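PDB 4NAS: ribulose-bisphosphate carboxylase from Alicyclobacillus acidocaldarius subsp. acidocaldarius, which belongs to the RuBisCO large-chain family, pairing an N-terminal domain with a TIM-barrel domain that holds a metal site with a bound calcium ion. Local coordinates for residues B[225-228]-B[229-233]; B[343-346]-B[347-351]. One frame throughout, in Å; residues are numbered along the deposited sequence.

In the fold
Contact 1 (225-228 with 229-233) and contact 2 (343-346 with 347-351) are both local contacts along a helix in the TIM-barrel domain, well separated in space: their centres lie 36 Å apart and their nearest atoms about 28 Å, so neither touches the other. Contact 1 sits on helix 221-233, between strands 214-216 and 238-242, and a calcium ion lies about 14 Å from the side chain of Arg225. Contact 2 lies on helix 345-352, which packs on strand 357-359. The centres of the two contacts lie 21 and 20 Å from the centre of the chain. Neither contact includes the calcium ligands Lys176, Asp178 and Glu179.

Contact 1 (B[225-228]-B[229-233]); sequences RERA and RRLAE
Glu226 and Arg229 form the salt bridge of this helical turn, OE1 of Glu226 lying 2.7 Å from NH2 of Arg229. The hydrogen bond in it is weak, with an N-H...O angle of only 129°. The acid reaches the edge of the guanidinium near its plane, while its own carboxylate is turned 57° from that plane. Glu226 gets there by a bend at chi2 (62°), whereas Arg229 runs extended from CG to NE and passes its CG 3.1 Å from Arg225 O.

Two pairs of arginines also come close. NE of Arg225 is 3.5 Å from NH1 of Arg229, and Asp257 probably offsets these like charges: it makes a salt bridge to Arg229 and a long, weak ion pair with Arg225. In the second pair, Arg230 bends at chi3 and lays its guanidinium over Arg227, with the CA of Arg227 beneath the centre of one face and NH1 of Arg230 3.5 Å from CG of Arg227. Glu190 forms salt bridges with both of these arginines.

The turn belongs to helix 221-233, the crossover helix of a beta-alpha-beta unit whose strands are 214-216 and 238-242, as expected in a TIM barrel. Its inner side is apolar: Ala228 and Leu231 rest on Leu239 of the second strand, and Leu231 also meets Val193 of helix 189-207. Within the turn, CD1 of Leu231 touches CG of Arg227 at 3.9 Å.

Backbone bonds of the i to i+4 pattern run through the whole segment. Arg229 N donates to Arg225 O, Arg230 N to Glu226 O at 3.0 Å, Leu231 N to Arg227 O at 2.9 Å and Ala232 N to Ala228 O at 3.1 Å.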
ATOM      1  N   ARG B 225       7.687   0.239 -16.881  1.00 26.14           N
ATOM      2  CA  ARG B 225       6.886   0.611 -18.041  1.00 28.47           C
ATOM      3  C   ARG B 225       7.575   0.150 -19.339  1.00 29.90           C
ATOM      4  O   ARG B 225       6.927  -0.366 -20.269  1.00 27.07           O
ATOM      5  CB  ARG B 225       6.576   2.118 -18.029  1.00 31.85           C
ATOM      6  CG  ARG B 225       5.212   2.491 -18.623  1.00 34.69           C
ATOM      7  CD  ARG B 225       4.805   3.921 -18.274  1.00 43.46           C
ATOM      8  NE  ARG B 225       5.810   4.882 -18.727  1.00 48.79           N
ATOM      9  CZ  ARG B 225       5.655   6.201 -18.719  1.00 49.33           C
ATOM     10  NH1 ARG B 225       4.527   6.741 -18.283  1.00 54.35           N
ATOM     11  NH2 ARG B 225       6.637   6.980 -19.146  1.00 49.69           N
ATOM     12  N   GLU B 226       8.892   0.297 -19.398  1.00 30.70           N
ATOM     13  CA  GLU B 226       9.639  -0.228 -20.541  1.00 28.16           C
ATOM     14  C   GLU B 226       9.521  -1.758 -20.632  1.00 30.88           C
ATOM     15  O   GLU B 226       9.347  -2.305 -21.716  1.00 29.90           O
ATOM     16  CB  GLU B 226      11.110   0.190 -20.476  1.00 37.78           C
ATOM     17  CG  GLU B 226      11.946  -0.274 -21.684  1.00 40.50           C
ATOM     18  CD  GLU B 226      11.458   0.313 -23.016  1.00 49.98           C
ATOM     19  OE1 GLU B 226      10.893   1.431 -23.012  1.00 52.84           O
ATOM     20  OE2 GLU B 226      11.640  -0.344 -24.071  1.00 50.90           O
ATOM     21  N   ARG B 227       9.591  -2.453 -19.498  1.00 29.55           N
ATOM     22  CA  ARG B 227       9.431  -3.902 -19.534  1.00 28.30           C
ATOM     23  C   ARG B 227       8.025  -4.303 -20.001  1.00 24.91           C
ATOM     24  O   ARG B 227       7.870  -5.237 -20.782  1.00 28.53           O
ATOM     25  CB  ARG B 227       9.770  -4.569 -18.191  1.00 24.77           C
ATOM     26  CG  ARG B 227       9.774  -6.106 -18.311  1.00 27.50           C
ATOM     27  CD  ARG B 227      10.323  -6.843 -17.085  1.00 27.05           C
ATOM     28  NE  ARG B 227      11.290  -7.891 -17.458  1.00 24.66           N
ATOM     29  CZ  ARG B 227      12.032  -8.552 -16.576  1.00 26.03           C
ATOM     30  NH1 ARG B 227      11.904  -8.291 -15.279  1.00 29.67           N
ATOM     31  NH2 ARG B 227      12.878  -9.484 -16.974  1.00 32.37           N
ATOM     32  N   ALA B 228       7.008  -3.594 -19.519  1.00 22.70           N
ATOM     33  CA  ALA B 228       5.626  -3.853 -19.924  1.00 22.74           C
ATOM     34  C   ALA B 228       5.486  -3.716 -21.445  1.00 21.66           C
ATOM     35  O   ALA B 228       4.764  -4.490 -22.106  1.00 21.78           O
ATOM     36  CB  ALA B 228       4.694  -2.874 -19.233  1.00 21.81           C
ATOM     37  N   ARG B 229       6.177  -2.725 -21.991  1.00 28.73           N
ATOM     38  CA  ARG B 229       6.129  -2.456 -23.424  1.00 35.22           C
ATOM     39  C   ARG B 229       6.781  -3.589 -24.202  1.00 31.42           C
ATOM     40  O   ARG B 229       6.272  -4.006 -25.248  1.00 31.34           O
ATOM     41  CB  ARG B 229       6.858  -1.153 -23.765  1.00 30.64           C
ATOM     42  CG  ARG B 229       6.226   0.124 -23.242  1.00 41.38           C
ATOM     43  CD  ARG B 229       6.991   1.323 -23.806  1.00 54.72           C
ATOM     44  NE  ARG B 229       6.620   2.597 -23.197  1.00 56.94           N
ATOM     45  CZ  ARG B 229       7.459   3.360 -22.506  1.00 57.06           C
ATOM     46  NH1 ARG B 229       7.043   4.512 -21.987  1.00 51.40           N
ATOM     47  NH2 ARG B 229       8.717   2.971 -22.337  1.00 57.48           N
ATOM     48  N   ARG B 230       7.923  -4.067 -23.708  1.00 32.12           N
ATOM     49  CA  ARG B 230       8.649  -5.131 -24.392  1.00 34.94           C
ATOM     50  C   ARG B 230       7.809  -6.386 -24.384  1.00 32.99           C
ATOM     51  O   ARG B 230       7.710  -7.070 -25.406  1.00 27.93           O
ATOM     52  CB  ARG B 230       9.998  -5.415 -23.732  1.00 38.90           C
ATOM     53  CG  ARG B 230      11.017  -4.294 -23.833  1.00 49.43           C
ATOM     54  CD  ARG B 230      12.406  -4.797 -23.464  1.00 58.33           C
ATOM     55  NE  ARG B 230      12.417  -5.533 -22.197  1.00 61.64           N
ATOM     56  CZ  ARG B 230      12.827  -5.028 -21.034  1.00 64.90           C
ATOM     57  NH1 ARG B 230      12.804  -5.779 -19.935  1.00 65.75           N
ATOM     58  NH2 ARG B 230      13.266  -3.774 -20.968  1.00 61.99           N
ATOM     59  N   LEU B 231       7.198  -6.673 -23.230  1.00 28.58           N
ATOM     60  CA  LEU B 231       6.439  -7.904 -23.049  1.00 31.59           C
ATOM     61  C   LEU B 231       5.234  -7.930 -23.971  1.00 23.23           C
ATOM     62  O   LEU B 231       4.893  -8.976 -24.523  1.00 25.46           O
ATOM     63  CB  LEU B 231       6.025  -8.117 -21.571  1.00 24.59           C
ATOM     64  CG  LEU B 231       7.187  -8.353 -20.600  1.00 23.85           C
ATOM     65  CD1 LEU B 231       6.751  -8.458 -19.144  1.00 20.47           C
ATOM     66  CD2 LEU B 231       7.994  -9.590 -21.001  1.00 22.76           C
ATOM     67  N   ALA B 232       4.611  -6.772 -24.155  1.00 25.35           N
ATOM     68  CA  ALA B 232       3.513  -6.622 -25.119  1.00 25.40           C
ATOM     69  C   ALA B 232       4.006  -6.890 -26.541  1.00 33.03           C
ATOM     70  O   ALA B 232       3.428  -7.691 -27.277  1.00 32.18           O
ATOM     71  CB  ALA B 232       2.926  -5.219 -25.034  1.00 25.06           C
ATOM     72  N   GLU B 233       5.079  -6.203 -26.911  1.00 34.21           N
ATOM     73  CA  GLU B 233       5.702  -6.358 -28.227  1.00 40.75           C
ATOM     74  C   GLU B 233       6.079  -7.812 -28.526  1.00 39.62           C
ATOM     75  O   GLU B 233       6.039  -8.248 -29.670  1.00 42.59           O
ATOM     76  CB  GLU B 233       6.930  -5.447 -28.322  1.00 41.91           C
ATOM     77  CG  GLU B 233       6.583  -3.955 -28.336  1.00 50.04           C
ATOM     78  CD  GLU B 233       7.761  -3.049 -27.987  1.00 56.42           C
ATOM     79  OE1 GLU B 233       7.585  -1.810 -27.993  1.00 57.19           O
ATOM     80  OE2 GLU B 233       8.860  -3.571 -27.700  1.00 60.40           O
TER

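Contact 2 (B[343-346]-B[347-351])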
ATOM      1  N   GLY B 343     -18.539 -28.207 -11.566  1.00 29.06           N
ATOM      2  CA  GLY B 343     -19.848 -28.343 -10.955  1.00 27.48           C
ATOM      3  C   GLY B 343     -20.424 -27.005 -10.527  1.00 38.76           C
ATOM      4  O   GLY B 343     -21.636 -26.854 -10.375  1.00 39.31           O
ATOM      5  N   LEU B 344     -19.553 -26.023 -10.340  1.00 28.63           N
ATOM      6  CA  LEU B 344     -19.998 -24.707  -9.902  1.00 31.16           C
ATOM      7  C   LEU B 344     -20.355 -23.810 -11.080  1.00 31.26           C
ATOM      8  O   LEU B 344     -20.986 -22.776 -10.884  1.00 30.73           O
ATOM      9  CB  LEU B 344     -18.953 -24.035  -8.998  1.00 26.65           C
ATOM     10  CG  LEU B 344     -19.411 -22.826  -8.162  1.00 33.68           C
ATOM     11  CD1 LEU B 344     -20.393 -23.246  -7.052  1.00 34.77           C
ATOM     12  CD2 LEU B 344     -18.235 -21.991  -7.587  1.00 23.08           C
ATOM     13  N   VAL B 345     -19.962 -24.206 -12.293  1.00 23.84           N
ATOM     14  CA  VAL B 345     -20.210 -23.390 -13.489  1.00 23.42           C
ATOM     15  C   VAL B 345     -21.634 -22.829 -13.672  1.00 31.30           C
ATOM     16  O   VAL B 345     -21.784 -21.644 -13.975  1.00 34.49           O
ATOM     17  CB  VAL B 345     -19.669 -24.027 -14.796  1.00 23.30           C
ATOM     18  CG1 VAL B 345     -20.241 -23.330 -16.025  1.00 23.54           C
ATOM     19  CG2 VAL B 345     -18.148 -23.958 -14.824  1.00 22.04           C
ATOM     20  N   PRO B 346     -22.675 -23.658 -13.485  1.00 32.80           N
ATOM     21  CA  PRO B 346     -24.020 -23.096 -13.636  1.00 34.13           C
ATOM     22  C   PRO B 346     -24.344 -22.023 -12.597  1.00 30.74           C
ATOM     23  O   PRO B 346     -25.025 -21.058 -12.915  1.00 27.76           O
ATOM     24  CB  PRO B 346     -24.935 -24.311 -13.426  1.00 36.73           C
ATOM     25  CG  PRO B 346     -24.090 -25.486 -13.771  1.00 38.37           C
ATOM     26  CD  PRO B 346     -22.718 -25.119 -13.279  1.00 37.14           C
ATOM     27  N   ARG B 347     -23.890 -22.213 -11.364  1.00 33.47           N
ATOM     28  CA  ARG B 347     -24.074 -21.201 -10.332  1.00 31.79           C
ATOM     29  C   ARG B 347     -23.317 -19.956 -10.727  1.00 33.52           C
ATOM     30  O   ARG B 347     -23.805 -18.834 -10.535  1.00 35.97           O
ATOM     31  CB  ARG B 347     -23.601 -21.704  -8.962  1.00 33.88           C
ATOM     32  CG  ARG B 347     -23.641 -20.653  -7.854  1.00 33.16           C
ATOM     33  CD  ARG B 347     -25.021 -19.969  -7.729  1.00 35.32           C
ATOM     34  NE  ARG B 347     -25.981 -20.788  -6.994  1.00 38.69           N
ATOM     35  CZ  ARG B 347     -26.055 -20.822  -5.666  1.00 41.99           C
ATOM     36  NH1 ARG B 347     -26.947 -21.599  -5.074  1.00 40.51           N
ATOM     37  NH2 ARG B 347     -25.225 -20.080  -4.931  1.00 42.39           N
ATOM     38  N   LEU B 348     -22.125 -20.142 -11.280  1.00 27.39           N
ATOM     39  CA  LEU B 348     -21.331 -18.993 -11.709  1.00 31.39           C
ATOM     40  C   LEU B 348     -21.999 -18.213 -12.842  1.00 30.74           C
ATOM     41  O   LEU B 348     -21.908 -16.990 -12.886  1.00 27.45           O
ATOM     42  CB  LEU B 348     -19.892 -19.398 -12.043  1.00 28.44           C
ATOM     43  CG  LEU B 348     -19.085 -19.760 -10.787  1.00 28.03           C
ATOM     44  CD1 LEU B 348     -17.758 -20.447 -11.129  1.00 21.15           C
ATOM     45  CD2 LEU B 348     -18.849 -18.511  -9.905  1.00 21.38           C
ATOM     46  N   TYR B 349     -22.686 -18.913 -13.743  1.00 32.22           N
ATOM     47  CA  TYR B 349     -23.462 -18.235 -14.778  1.00 33.77           C
ATOM     48  C   TYR B 349     -24.546 -17.362 -14.150  1.00 33.32           C
ATOM     49  O   TYR B 349     -24.827 -16.257 -14.610  1.00 31.39           O
ATOM     50  CB  TYR B 349     -24.126 -19.249 -15.697  1.00 30.44           C
ATOM     51  CG  TYR B 349     -23.369 -19.595 -16.956  1.00 32.52           C
ATOM     52  CD1 TYR B 349     -22.409 -20.604 -16.954  1.00 33.26           C
ATOM     53  CD2 TYR B 349     -23.656 -18.964 -18.164  1.00 34.18           C
ATOM     54  CE1 TYR B 349     -21.736 -20.953 -18.110  1.00 27.96           C
ATOM     55  CE2 TYR B 349     -22.980 -19.310 -19.332  1.00 33.15           C
ATOM     56  CZ  TYR B 349     -22.022 -20.309 -19.292  1.00 32.65           C
ATOM     57  OH  TYR B 349     -21.331 -20.668 -20.427  1.00 36.50           O
ATOM     58  N   GLN B 350     -25.162 -17.875 -13.094  1.00 31.82           N
ATOM     59  CA  GLN B 350     -26.241 -17.159 -12.433  1.00 30.70           C
ATOM     60  C   GLN B 350     -25.722 -15.952 -11.668  1.00 27.76           C
ATOM     61  O   GLN B 350     -26.316 -14.884 -11.741  1.00 40.94           O
ATOM     62  CB  GLN B 350     -27.024 -18.106 -11.531  1.00 37.14           C
ATOM     63  CG  GLN B 350     -27.815 -19.111 -12.321  1.00 39.75           C
ATOM     64  CD  GLN B 350     -28.431 -20.151 -11.448  1.00 44.61           C
ATOM     65  OE1 GLN B 350     -27.953 -20.412 -10.342  1.00 49.74           O
ATOM     66  NE2 GLN B 350     -29.505 -20.753 -11.924  1.00 52.11           N
ATOM     67  N   ASP B 351     -24.580 -16.111 -10.996  1.00 26.47           N
ATOM     68  CA  ASP B 351     -23.947 -15.016 -10.262  1.00 25.98           C
ATOM     69  C   ASP B 351     -23.398 -13.905 -11.168  1.00 36.08           C
ATOM     70  O   ASP B 351     -23.559 -12.716 -10.876  1.00 32.69           O
ATOM     71  CB  ASP B 351     -22.795 -15.526  -9.379  1.00 25.00           C
ATOM     72  CG  ASP B 351     -23.271 -16.267  -8.137  1.00 32.58           C
ATOM     73  OD1 ASP B 351     -24.488 -16.344  -7.900  1.00 33.29           O
ATOM     74  OD2 ASP B 351     -22.417 -16.781  -7.386  1.00 38.46           O
TER
HETATM   75  O   HOH W   1     -23.479 -24.896 -10.048  1.00 28.51           O
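Residues 343-351, in the TIM-barrel domain, run from a short 3-10 segment into helix 345-352 and pack against strand 357-359 and helix 371-386. Leu344 and Leu348 meet through their branches at about a right angle, CD2 of Leu344 lying 3.9 Å from CD1 of Leu348; Leu348 continues onto Leu358 of the strand. Val345 and Tyr349 lie side by side and point the same way. With CG1 anti to the backbone N (chi1 166°), Val345 brings that methyl 3.5 Å from CE1 of Tyr349. The ring also turns an edge to the backbone, its CD1 3.2 Å from Val345 O, and touches Ile382 and Val385 of helix 371-386.

Three backbone bonds show the regular helical pattern: Leu348 N to Leu344 O (2.9 Å), Tyr349 N to Val345 O (2.9 Å) and Gln350 N to Pro346 O (3.2 Å). The Arg347 side chain bends at chi2 and chi3 and carries NH2 to a hydrogen bond with Tyr306, which also bonds Asp351. One water bridges the backbone, donating to Gly343 O at 2.7 Å and accepting from Arg347 N at 3.0 Å.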